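Local coordinates for protein lectin 2 (Agrocybe aegerita, PDB 4TQM) that binds N-acetylglucosamine, probably the terminal GlcNAc of glycans, at several sites round a seven-bladed beta-propeller, at residues 7-12 with 395-400; 41-46 with 91-96; 80-85 with 98-103. The protein carries 1 engineered substitution. All blocks are in the same frame, centred on the assembly; numbering follows the deposited sequence.

From the N terminus, residues 7-12 run close to the centre of the chain and meet 395-400 in contact 1, which spans 382 intervening residues and so brings the two ends of the propeller together. Contacts 2 and 3 both lie within that span. Their segments alternate along the chain, 41-46, 80-85, 91-96 and 98-103, so the two loops cross. Contact 2 ties the outermost strand of the first blade to the next blade, while contact 3 pairs strand 82-85 with the edge strand 98-101 of that next blade. They touch where A94 O lies 2.7 Å from S85 OG, a probable hydrogen bond, and both reach the same GlcNAc, chain B.

Contact 1: residues 7-12 with 395-400; sequences QDLPIP and VCWMAN
I11 and P10 pack against the indole of W397, and this apolar contact carries most of the interface. The methyl CD1 of I11 sits over one face of W397, 3.7 Å from the centroid of the five-membered ring. At 17° off the ring normal, this is a CH-pi contact. The first torsion of I11 places CG1 anti to the carbonyl carbon (chi1 -51°), and the extended chain beyond it delivers CD1 to the indole. The other branch, CG2, comes within 4.2 Å of A399 CB. The P10 side chain runs roughly perpendicular to that of W397 and comes obliquely to the six-membered part of the indole, its CD 3.5 Å from W397 CH2. On the rim of the same ring, in its plane, the carbonyl oxygen of D8 approaches W397 CZ3 at 3.5 Å, and L9 CD2 adds a looser apolar touch there.

Polar contact between the segments is made through water, since direct hydrogen bonds are absent. One water donates to M398 O at 2.6 Å and only weakly to I11 O. A second donates to P12 O at 2.8 Å and accepts from N400 N, which links the backbones at the far end of the contact. The polar side-chain atoms look elsewhere: W397 NE1 donates to R61 O of the adjoining strand 60-64, and N400 OD1 accepts from A14 N. The indole is thereby fixed in its rotation as well as packed.

Strand 395-399 pairs antiparallel with strand 20-24, so a C-terminal strand completes the sheet begun by N-terminal strands. This is the "Velcro" closure characteristic of beta-propellers, here with the N-terminal loop 7-12 laid on the innermost strand near the middle of the ring.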
loop_
_atom_site.group_PDB
_atom_site.type_symbol
_atom_site.label_atom_id
_atom_site.label_comp_id
_atom_site.label_asym_id
_atom_site.label_seq_id
_atom_site.Cartn_x
_atom_site.Cartn_y
_atom_site.Cartn_z
ATOM N N GLN A 7 -0.738 -2.811 4.563
ATOM C CA GLN A 7 0.127 -3.967 4.370
ATOM C C GLN A 7 0.199 -4.357 2.898
ATOM O O GLN A 7 1.267 -4.720 2.401
ATOM C CB GLN A 7 -0.336 -5.149 5.232
ATOM C CG GLN A 7 -0.330 -4.855 6.734
ATOM C CD GLN A 7 -0.811 -6.024 7.576
ATOM O OE1 GLN A 7 -1.310 -5.838 8.689
ATOM N NE2 GLN A 7 -0.651 -7.236 7.056
ATOM N N ASP A 8 -0.929 -4.267 2.197
ATOM C CA ASP A 8 -0.964 -4.589 0.770
ATOM C C ASP A 8 -0.364 -3.474 -0.086
ATOM O O ASP A 8 0.228 -3.741 -1.133
ATOM C CB ASP A 8 -2.393 -4.888 0.312
ATOM C CG ASP A 8 -2.985 -6.106 1.001
ATOM O OD1 ASP A 8 -2.210 -6.925 1.540
ATOM O OD2 ASP A 8 -4.228 -6.247 0.999
ATOM N N LEU A 9 -0.529 -2.230 0.358
ATOM C CA LEU A 9 0.018 -1.074 -0.353
ATOM C C LEU A 9 0.815 -0.169 0.588
ATOM O O LEU A 9 0.335 0.891 0.998
ATOM C CB LEU A 9 -1.103 -0.282 -1.032
ATOM C CG LEU A 9 -1.934 -1.045 -2.070
ATOM C CD1 LEU A 9 -3.125 -0.221 -2.539
ATOM C CD2 LEU A 9 -1.066 -1.453 -3.253
ATOM N N PRO A 10 2.046 -0.585 0.932
ATOM C CA PRO A 10 2.894 0.169 1.865
ATOM C C PRO A 10 3.401 1.477 1.269
ATOM O O PRO A 10 3.865 2.349 2.005
ATOM C CB PRO A 10 4.062 -0.786 2.126
ATOM C CG PRO A 10 4.103 -1.673 0.935
ATOM C CD PRO A 10 2.686 -1.836 0.488
ATOM N N ILE A 11 3.305 1.611 -0.048
ATOM C CA ILE A 11 3.755 2.819 -0.725
ATOM C C ILE A 11 2.567 3.685 -1.127
ATOM O O ILE A 11 1.784 3.306 -1.997
ATOM C CB ILE A 11 4.580 2.478 -1.976
ATOM C CG1 ILE A 11 5.686 1.479 -1.621
ATOM C CG2 ILE A 11 5.157 3.745 -2.600
ATOM C CD1 ILE A 11 6.423 0.928 -2.820
ATOM N N PRO A 12 2.425 4.856 -0.488
ATOM C CA PRO A 12 1.332 5.763 -0.851
ATOM C C PRO A 12 1.549 6.310 -2.254
ATOM O O PRO A 12 2.664 6.703 -2.600
ATOM C CB PRO A 12 1.453 6.896 0.176
ATOM C CG PRO A 12 2.314 6.351 1.277
ATOM C CD PRO A 12 3.244 5.388 0.614
ATOM N N VAL A 395 9.032 -8.273 -7.336
ATOM C CA VAL A 395 8.086 -7.379 -6.673
ATOM C C VAL A 395 7.778 -6.179 -7.558
ATOM O O VAL A 395 8.677 -5.433 -7.917
ATOM C CB VAL A 395 8.637 -6.859 -5.323
ATOM C CG1 VAL A 395 7.557 -6.095 -4.569
ATOM C CG2 VAL A 395 9.168 -8.004 -4.472
ATOM N N CYS A 396 6.511 -5.987 -7.911
ATOM C CA CYS A 396 6.135 -4.830 -8.722
ATOM C C CYS A 396 5.280 -3.839 -7.944
ATOM O O CYS A 396 4.299 -4.219 -7.300
ATOM C CB CYS A 396 5.411 -5.262 -9.999
ATOM S SG CYS A 396 6.480 -6.044 -11.229
ATOM N N TRP A 397 5.666 -2.569 -8.003
ATOM C CA TRP A 397 4.932 -1.503 -7.338
ATOM C C TRP A 397 4.620 -0.377 -8.311
ATOM O O TRP A 397 5.326 -0.183 -9.306
ATOM C CB TRP A 397 5.754 -0.905 -6.192
ATOM C CG TRP A 397 6.033 -1.809 -5.032
ATOM C CD1 TRP A 397 7.259 -2.189 -4.570
ATOM C CD2 TRP A 397 5.070 -2.424 -4.169
ATOM N NE1 TRP A 397 7.120 -3.007 -3.478
ATOM C CE2 TRP A 397 5.785 -3.170 -3.210
ATOM C CE3 TRP A 397 3.672 -2.422 -4.113
ATOM C CZ2 TRP A 397 5.151 -3.908 -2.212
ATOM C CZ3 TRP A 397 3.044 -3.156 -3.122
ATOM C CH2 TRP A 397 3.784 -3.889 -2.185
ATOM N N MET A 398 3.562 0.368 -8.010
ATOM C CA MET A 398 3.348 1.671 -8.617
ATOM C C MET A 398 3.833 2.713 -7.615
ATOM O O MET A 398 3.604 2.578 -6.412
ATOM C CB MET A 398 1.873 1.890 -8.947
ATOM C CG MET A 398 1.324 0.921 -9.980
ATOM S SD MET A 398 2.299 0.922 -11.498
ATOM C CE MET A 398 1.959 2.570 -12.122
ATOM N N ALA A 399 4.517 3.740 -8.104
ATOM C CA ALA A 399 5.072 4.761 -7.223
ATOM C C ALA A 399 5.292 6.071 -7.966
ATOM O O ALA A 399 5.497 6.079 -9.182
ATOM C CB ALA A 399 6.382 4.275 -6.614
ATOM N N ASN A 400 5.244 7.178 -7.234
ATOM C CA ASN A 400 5.553 8.478 -7.818
ATOM C C ASN A 400 7.020 8.826 -7.593
ATOM O O ASN A 400 7.389 9.338 -6.535
ATOM C CB ASN A 400 4.660 9.571 -7.224
ATOM C CG ASN A 400 3.183 9.261 -7.362
ATOM O OD1 ASN A 400 2.555 8.749 -6.432
ATOM N ND2 ASN A 400 2.618 9.569 -8.525
HETATM O O HOH W 1 1.907 1.414 -4.877
HETATM O O HOH W 2 4.679 7.027 -4.455
#

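Contact 2: residues 41-46 with 91-96; sequences FLAVKN and NTFADP. With NAG (2-acetamido-2-deoxy-beta-D-glucopyranose), chain B.
V44 and A43 pack on F93 in the tight part of this contact. V44 CG2 lies 3.6 Å from F93 CB, the two side chains crossing at about a right angle, and A43 CB reaches F93 CD2 at 4.0 Å. Next to them D95 accepts a direct hydrogen bond from the backbone, K45 N to OD2 at 2.8 Å. The bond is nearly straight (167° at the hydrogen), but the donor stands 42° out of the carboxylate plane.

The looser side is wet. One water donates to A43 O and accepts from F93 N, a second donates to both A43 O and D95 OD2, and a third donates to D95 OD1 at 2.7 Å while accepting from N46 ND2. Through this water the D95 carboxylate belongs to the second shell of the sugar site, behind N46, whose amide grips the sugar: OD1 takes a hydrogen bond from NAG (chain B) O3 at 2.7 Å and ND2 donates to NAG (chain B) O4 at 2.9 Å. At the other end the F41 and N91 side chains reach toward each other, with CE1 of the ring 3.3 Å from N91 OD1 and the ring and amide planes 72° apart.

A43 and V44 both face V29, forming a classic beta bulge in strand 41-44, and K45 centres an inverse gamma turn leading to N46. V44 and F93 both reach I74 of strand 73-77, and F93 also touches I31, so this residue, from the loop joining strands 82-85 and 98-101 of the second blade, bridges to strand 29-32 of the first.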
loop_
_atom_site.group_PDB
_atom_site.type_symbol
_atom_site.label_atom_id
_atom_site.label_comp_id
_atom_site.label_asym_id
_atom_site.label_seq_id
_atom_site.Cartn_x
_atom_site.Cartn_y
_atom_site.Cartn_z
ATOM N N PHE A 41 14.008 0.335 -18.139
ATOM C CA PHE A 41 15.450 0.118 -18.150
ATOM C C PHE A 41 15.926 -0.405 -16.802
ATOM O O PHE A 41 15.296 -0.156 -15.771
ATOM C CB PHE A 41 16.190 1.410 -18.508
ATOM C CG PHE A 41 16.188 2.434 -17.410
ATOM C CD1 PHE A 41 15.066 3.214 -17.171
ATOM C CD2 PHE A 41 17.307 2.616 -16.615
ATOM C CE1 PHE A 41 15.062 4.154 -16.160
ATOM C CE2 PHE A 41 17.310 3.553 -15.603
ATOM C CZ PHE A 41 16.186 4.323 -15.374
ATOM N N LEU A 42 17.039 -1.135 -16.823
ATOM C CA LEU A 42 17.626 -1.689 -15.610
ATOM C C LEU A 42 18.470 -0.625 -14.914
ATOM O O LEU A 42 19.558 -0.285 -15.377
ATOM C CB LEU A 42 18.484 -2.910 -15.950
ATOM C CG LEU A 42 19.169 -3.641 -14.795
ATOM C CD1 LEU A 42 18.142 -4.311 -13.892
ATOM C CD2 LEU A 42 20.165 -4.662 -15.328
ATOM N N ALA A 43 17.962 -0.107 -13.800
ATOM C CA ALA A 43 18.578 1.041 -13.138
ATOM C C ALA A 43 19.633 0.646 -12.109
ATOM O O ALA A 43 20.691 1.270 -12.021
ATOM C CB ALA A 43 17.510 1.911 -12.489
ATOM N N VAL A 44 19.332 -0.377 -11.315
ATOM C CA VAL A 44 20.252 -0.835 -10.280
ATOM C C VAL A 44 20.416 -2.348 -10.360
ATOM O O VAL A 44 19.432 -3.084 -10.327
ATOM C CB VAL A 44 19.747 -0.463 -8.868
ATOM C CG1 VAL A 44 20.778 -0.850 -7.816
ATOM C CG2 VAL A 44 19.432 1.027 -8.781
ATOM N N LYS A 45 21.655 -2.815 -10.469
ATOM C CA LYS A 45 21.913 -4.250 -10.493
ATOM C C LYS A 45 22.033 -4.782 -9.069
ATOM O O LYS A 45 23.107 -5.198 -8.629
ATOM C CB LYS A 45 23.161 -4.572 -11.321
ATOM C CG LYS A 45 22.973 -4.308 -12.810
ATOM C CD LYS A 45 24.210 -4.672 -13.617
ATOM C CE LYS A 45 23.937 -4.554 -15.112
ATOM N NZ LYS A 45 25.139 -4.867 -15.936
ATOM N N ASN A 46 20.911 -4.757 -8.359
ATOM C CA ASN A 46 20.855 -5.145 -6.959
ATOM C C ASN A 46 19.389 -5.251 -6.552
ATOM O O ASN A 46 18.505 -5.116 -7.401
ATOM C CB ASN A 46 21.580 -4.110 -6.093
ATOM C CG ASN A 46 22.126 -4.700 -4.804
ATOM O OD1 ASN A 46 21.464 -5.500 -4.138
ATOM N ND2 ASN A 46 23.346 -4.309 -4.448
ATOM N N ASN A 91 17.018 10.618 -14.513
ATOM C CA ASN A 91 16.620 9.234 -14.768
ATOM C C ASN A 91 17.716 8.214 -14.443
ATOM O O ASN A 91 17.924 7.255 -15.187
ATOM C CB ASN A 91 16.141 9.071 -16.217
ATOM C CG ASN A 91 15.316 7.815 -16.424
ATOM O OD1 ASN A 91 14.620 7.354 -15.513
ATOM N ND2 ASN A 91 15.392 7.250 -17.624
ATOM N N THR A 92 18.429 8.430 -13.339
ATOM C CA THR A 92 19.424 7.463 -12.873
ATOM C C THR A 92 19.298 7.199 -11.372
ATOM O O THR A 92 18.908 8.082 -10.608
ATOM C CB THR A 92 20.876 7.913 -13.176
ATOM O OG1 THR A 92 21.203 9.063 -12.386
ATOM C CG2 THR A 92 21.058 8.238 -14.654
ATOM N N PHE A 93 19.636 5.980 -10.961
ATOM C CA PHE A 93 19.668 5.625 -9.545
ATOM C C PHE A 93 21.061 5.149 -9.141
ATOM O O PHE A 93 21.773 4.540 -9.939
ATOM C CB PHE A 93 18.628 4.546 -9.229
ATOM C CG PHE A 93 17.210 5.041 -9.274
ATOM C CD1 PHE A 93 16.522 5.321 -8.103
ATOM C CD2 PHE A 93 16.567 5.235 -10.485
ATOM C CE1 PHE A 93 15.219 5.782 -8.141
ATOM C CE2 PHE A 93 15.263 5.696 -10.529
ATOM C CZ PHE A 93 14.590 5.969 -9.355
ATOM N N ALA A 94 21.439 5.431 -7.897
ATOM C CA ALA A 94 22.759 5.066 -7.391
ATOM C C ALA A 94 22.976 3.554 -7.374
ATOM O O ALA A 94 22.111 2.793 -6.941
ATOM C CB ALA A 94 22.974 5.651 -6.001
ATOM N N ASP A 95 24.141 3.134 -7.855
ATOM C CA ASP A 95 24.519 1.728 -7.892
ATOM C C ASP A 95 26.029 1.671 -7.693
ATOM O O ASP A 95 26.780 2.195 -8.516
ATOM C CB ASP A 95 24.140 1.124 -9.246
ATOM C CG ASP A 95 24.226 -0.394 -9.263
ATOM O OD1 ASP A 95 24.785 -0.983 -8.314
ATOM O OD2 ASP A 95 23.741 -1.002 -10.242
ATOM N N PRO A 96 26.489 1.037 -6.601
ATOM C CA PRO A 96 25.739 0.285 -5.586
ATOM C C PRO A 96 24.984 1.173 -4.597
ATOM O O PRO A 96 25.265 2.369 -4.508
ATOM C CB PRO A 96 26.843 -0.476 -4.849
ATOM C CG PRO A 96 28.018 0.432 -4.937
ATOM C CD PRO A 96 27.934 1.056 -6.305
HETATM C C1 NAG B . 24.199 -8.419 0.585
HETATM C C2 NAG B . 22.988 -7.622 0.102
HETATM C C3 NAG B . 23.272 -6.972 -1.245
HETATM C C4 NAG B . 24.568 -6.175 -1.169
HETATM C C5 NAG B . 25.693 -7.097 -0.711
HETATM C C6 NAG B . 27.023 -6.360 -0.616
HETATM C C7 NAG B . 20.950 -8.532 1.026
HETATM C C8 NAG B . 19.742 -9.403 0.839
HETATM N N2 NAG B . 21.820 -8.481 0.020
HETATM O O3 NAG B . 22.203 -6.127 -1.596
HETATM O O4 NAG B . 24.876 -5.616 -2.427
HETATM O O5 NAG B . 25.375 -7.629 0.559
HETATM O O6 NAG B . 26.928 -5.381 0.395
HETATM O O7 NAG B . 21.118 -7.908 2.073
HETATM O O HOH W 3 20.196 4.233 -12.758
HETATM O O HOH W 4 23.199 0.223 -12.404
HETATM O O HOH W 5 25.181 -2.939 -6.508
#

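Contact 3: residues 80-85 with 98-103; sequences AGVYVS and KMVIAN. With NAG (2-acetamido-2-deoxy-beta-D-glucopyranose), chain C; NAG (2-acetamido-2-deoxy-beta-D-glucopyranose), chain B.
Y83 and M99 face each other across neighbouring strands, 82-85 and the edge strand 98-101, of a four-stranded antiparallel propeller blade, as a non-hydrogen-bonded pair. Their side chains pass at a slant. M99 CB stands 4.0 Å above one face of the Y83 ring, offset toward its rim. With CG anti to the backbone N (chi1 172°), the M99 chain runs out past the ring. SD lies 5.4 Å from the Y83 ring centroid, an oblique Met-aromatic contact, and the bend at the last torsion (chi3 -62°) turns CE back to 3.4 Å from Y83 CZ. The same methyl is tight on A80, 3.5 Å from its CB.

The opposite face carries V82, V84, K98 and I101. V82 and I101 run alongside each other in the same sense, their CG2 methyls 3.7 Å apart, while V100 packs its methyls on V84 CG2, the side chains crossing at about a right angle. V84 and K98 exchange two backbone hydrogen bonds. G81, lacking a side chain, lets I101 O come within 3.2 Å of its CA.

Sugar borders this pair at two places. A bound galactose touches A80 and Y83, and NAG (chain B) O7 lies 3.7 Å from Y83 CE2. Beyond the inverse gamma turn at A102, N103 ND2 donates to NAG (chain C) O4 at 2.7 Å, with 172° at the hydrogen.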
loop_
_atom_site.group_PDB
_atom_site.type_symbol
_atom_site.label_atom_id
_atom_site.label_comp_id
_atom_site.label_asym_id
_atom_site.label_seq_id
_atom_site.Cartn_x
_atom_site.Cartn_y
_atom_site.Cartn_z
ATOM N N ALA A 80 21.892 -7.548 6.381
ATOM C CA ALA A 80 22.728 -6.853 7.354
ATOM C C ALA A 80 22.185 -5.475 7.732
ATOM O O ALA A 80 22.732 -4.806 8.615
ATOM C CB ALA A 80 24.163 -6.747 6.846
ATOM N N GLY A 81 21.109 -5.054 7.072
ATOM C CA GLY A 81 20.503 -3.767 7.363
ATOM C C GLY A 81 19.675 -3.218 6.219
ATOM O O GLY A 81 19.217 -3.967 5.352
ATOM N N VAL A 82 19.477 -1.904 6.213
ATOM C CA VAL A 82 18.696 -1.261 5.165
ATOM C C VAL A 82 19.596 -0.611 4.114
ATOM O O VAL A 82 20.520 0.132 4.448
ATOM C CB VAL A 82 17.734 -0.209 5.746
ATOM C CG1 VAL A 82 16.896 0.418 4.640
ATOM C CG2 VAL A 82 16.836 -0.841 6.806
ATOM N N TYR A 83 19.319 -0.902 2.846
ATOM C CA TYR A 83 20.071 -0.351 1.725
ATOM C C TYR A 83 19.237 0.675 0.973
ATOM O O TYR A 83 18.033 0.498 0.797
ATOM C CB TYR A 83 20.482 -1.465 0.767
ATOM C CG TYR A 83 21.474 -2.436 1.353
ATOM C CD1 TYR A 83 22.830 -2.331 1.066
ATOM C CD2 TYR A 83 21.059 -3.459 2.197
ATOM C CE1 TYR A 83 23.742 -3.218 1.600
ATOM C CE2 TYR A 83 21.964 -4.349 2.737
ATOM C CZ TYR A 83 23.304 -4.225 2.434
ATOM O OH TYR A 83 24.209 -5.113 2.968
ATOM N N VAL A 84 19.884 1.747 0.523
ATOM C CA VAL A 84 19.196 2.803 -0.207
ATOM C C VAL A 84 19.962 3.192 -1.472
ATOM O O VAL A 84 21.128 3.577 -1.406
ATOM C CB VAL A 84 19.002 4.065 0.665
ATOM C CG1 VAL A 84 18.280 5.152 -0.124
ATOM C CG2 VAL A 84 18.233 3.735 1.945
ATOM N N SER A 85 19.300 3.065 -2.620
ATOM C CA SER A 85 19.794 3.607 -3.880
ATOM C C SER A 85 19.048 4.900 -4.177
ATOM O O SER A 85 17.891 4.882 -4.610
ATOM C CB SER A 85 19.594 2.612 -5.028
ATOM O OG SER A 85 20.610 1.623 -5.044
ATOM N N LYS A 98 23.762 2.319 -0.629
ATOM C CA LYS A 98 24.457 2.475 0.642
ATOM C C LYS A 98 23.629 1.852 1.758
ATOM O O LYS A 98 22.401 1.967 1.760
ATOM C CB LYS A 98 24.701 3.957 0.937
ATOM C CG LYS A 98 25.948 4.535 0.264
ATOM C CD LYS A 98 25.851 6.045 0.083
ATOM C CE LYS A 98 25.271 6.738 1.310
ATOM N NZ LYS A 98 26.110 6.570 2.529
ATOM N N MET A 99 24.290 1.179 2.697
ATOM C CA MET A 99 23.590 0.705 3.886
ATOM C C MET A 99 23.488 1.833 4.895
ATOM O O MET A 99 24.497 2.282 5.438
ATOM C CB MET A 99 24.281 -0.488 4.539
ATOM C CG MET A 99 23.635 -0.833 5.884
ATOM S SD MET A 99 24.443 -2.151 6.789
ATOM C CE MET A 99 24.218 -3.485 5.630
ATOM N N VAL A 100 22.265 2.277 5.153
ATOM C CA VAL A 100 22.052 3.468 5.963
ATOM C C VAL A 100 21.872 3.150 7.444
ATOM O O VAL A 100 22.038 4.024 8.297
ATOM C CB VAL A 100 20.863 4.288 5.437
ATOM C CG1 VAL A 100 21.162 4.792 4.035
ATOM C CG2 VAL A 100 19.591 3.451 5.440
ATOM N N ILE A 101 21.546 1.897 7.747
ATOM C CA ILE A 101 21.388 1.474 9.134
ATOM C C ILE A 101 21.502 -0.042 9.274
ATOM O O ILE A 101 20.946 -0.797 8.472
ATOM C CB ILE A 101 20.045 1.983 9.737
ATOM C CG1 ILE A 101 19.934 1.612 11.219
ATOM C CG2 ILE A 101 18.855 1.451 8.951
ATOM C CD1 ILE A 101 18.636 2.061 11.857
ATOM N N ALA A 102 22.241 -0.481 10.290
ATOM C CA ALA A 102 22.394 -1.905 10.577
ATOM C C ALA A 102 21.284 -2.410 11.501
ATOM O O ALA A 102 21.552 -2.904 12.601
ATOM C CB ALA A 102 23.757 -2.178 11.187
ATOM N N ASN A 103 20.040 -2.280 11.048
ATOM C CA ASN A 103 18.891 -2.809 11.784
ATOM C C ASN A 103 17.724 -3.037 10.823
ATOM O O ASN A 103 17.863 -2.810 9.617
ATOM C CB ASN A 103 18.493 -1.864 12.923
ATOM C CG ASN A 103 17.851 -2.594 14.097
ATOM O OD1 ASN A 103 17.039 -3.500 13.914
ATOM N ND2 ASN A 103 18.220 -2.200 15.311
HETATM C C1 NAG C . 15.001 -6.493 18.689
HETATM C C2 NAG C . 14.525 -5.746 17.449
HETATM C C3 NAG C . 15.664 -4.882 16.921
HETATM C C4 NAG C . 16.142 -3.951 18.028
HETATM C C5 NAG C . 16.526 -4.750 19.271
HETATM C C6 NAG C . 16.891 -3.804 20.413
HETATM C C7 NAG C . 12.757 -6.934 16.256
HETATM C C8 NAG C . 12.421 -7.873 15.135
HETATM N N2 NAG C . 14.053 -6.682 16.442
HETATM O O3 NAG C . 15.242 -4.130 15.805
HETATM O O4 NAG C . 17.247 -3.185 17.592
HETATM O O5 NAG C . 15.464 -5.593 19.679
HETATM O O6 NAG C . 17.195 -4.547 21.573
HETATM O O7 NAG C . 11.859 -6.452 16.950
HETATM C C1 NAG B . 24.199 -8.419 0.585
HETATM C C2 NAG B . 22.988 -7.622 0.102
HETATM C C3 NAG B . 23.272 -6.972 -1.245
HETATM C C4 NAG B . 24.568 -6.175 -1.169
HETATM C C5 NAG B . 25.693 -7.097 -0.711
HETATM C C6 NAG B . 27.023 -6.360 -0.616
HETATM C C7 NAG B . 20.950 -8.532 1.026
HETATM C C8 NAG B . 19.742 -9.403 0.839
HETATM N N2 NAG B . 21.820 -8.481 0.020
HETATM O O3 NAG B . 22.203 -6.127 -1.596
HETATM O O4 NAG B . 24.876 -5.616 -2.427
HETATM O O5 NAG B . 25.375 -7.629 0.559
HETATM O O6 NAG B . 26.928 -5.381 0.395
HETATM O O7 NAG B . 21.118 -7.908 2.073
#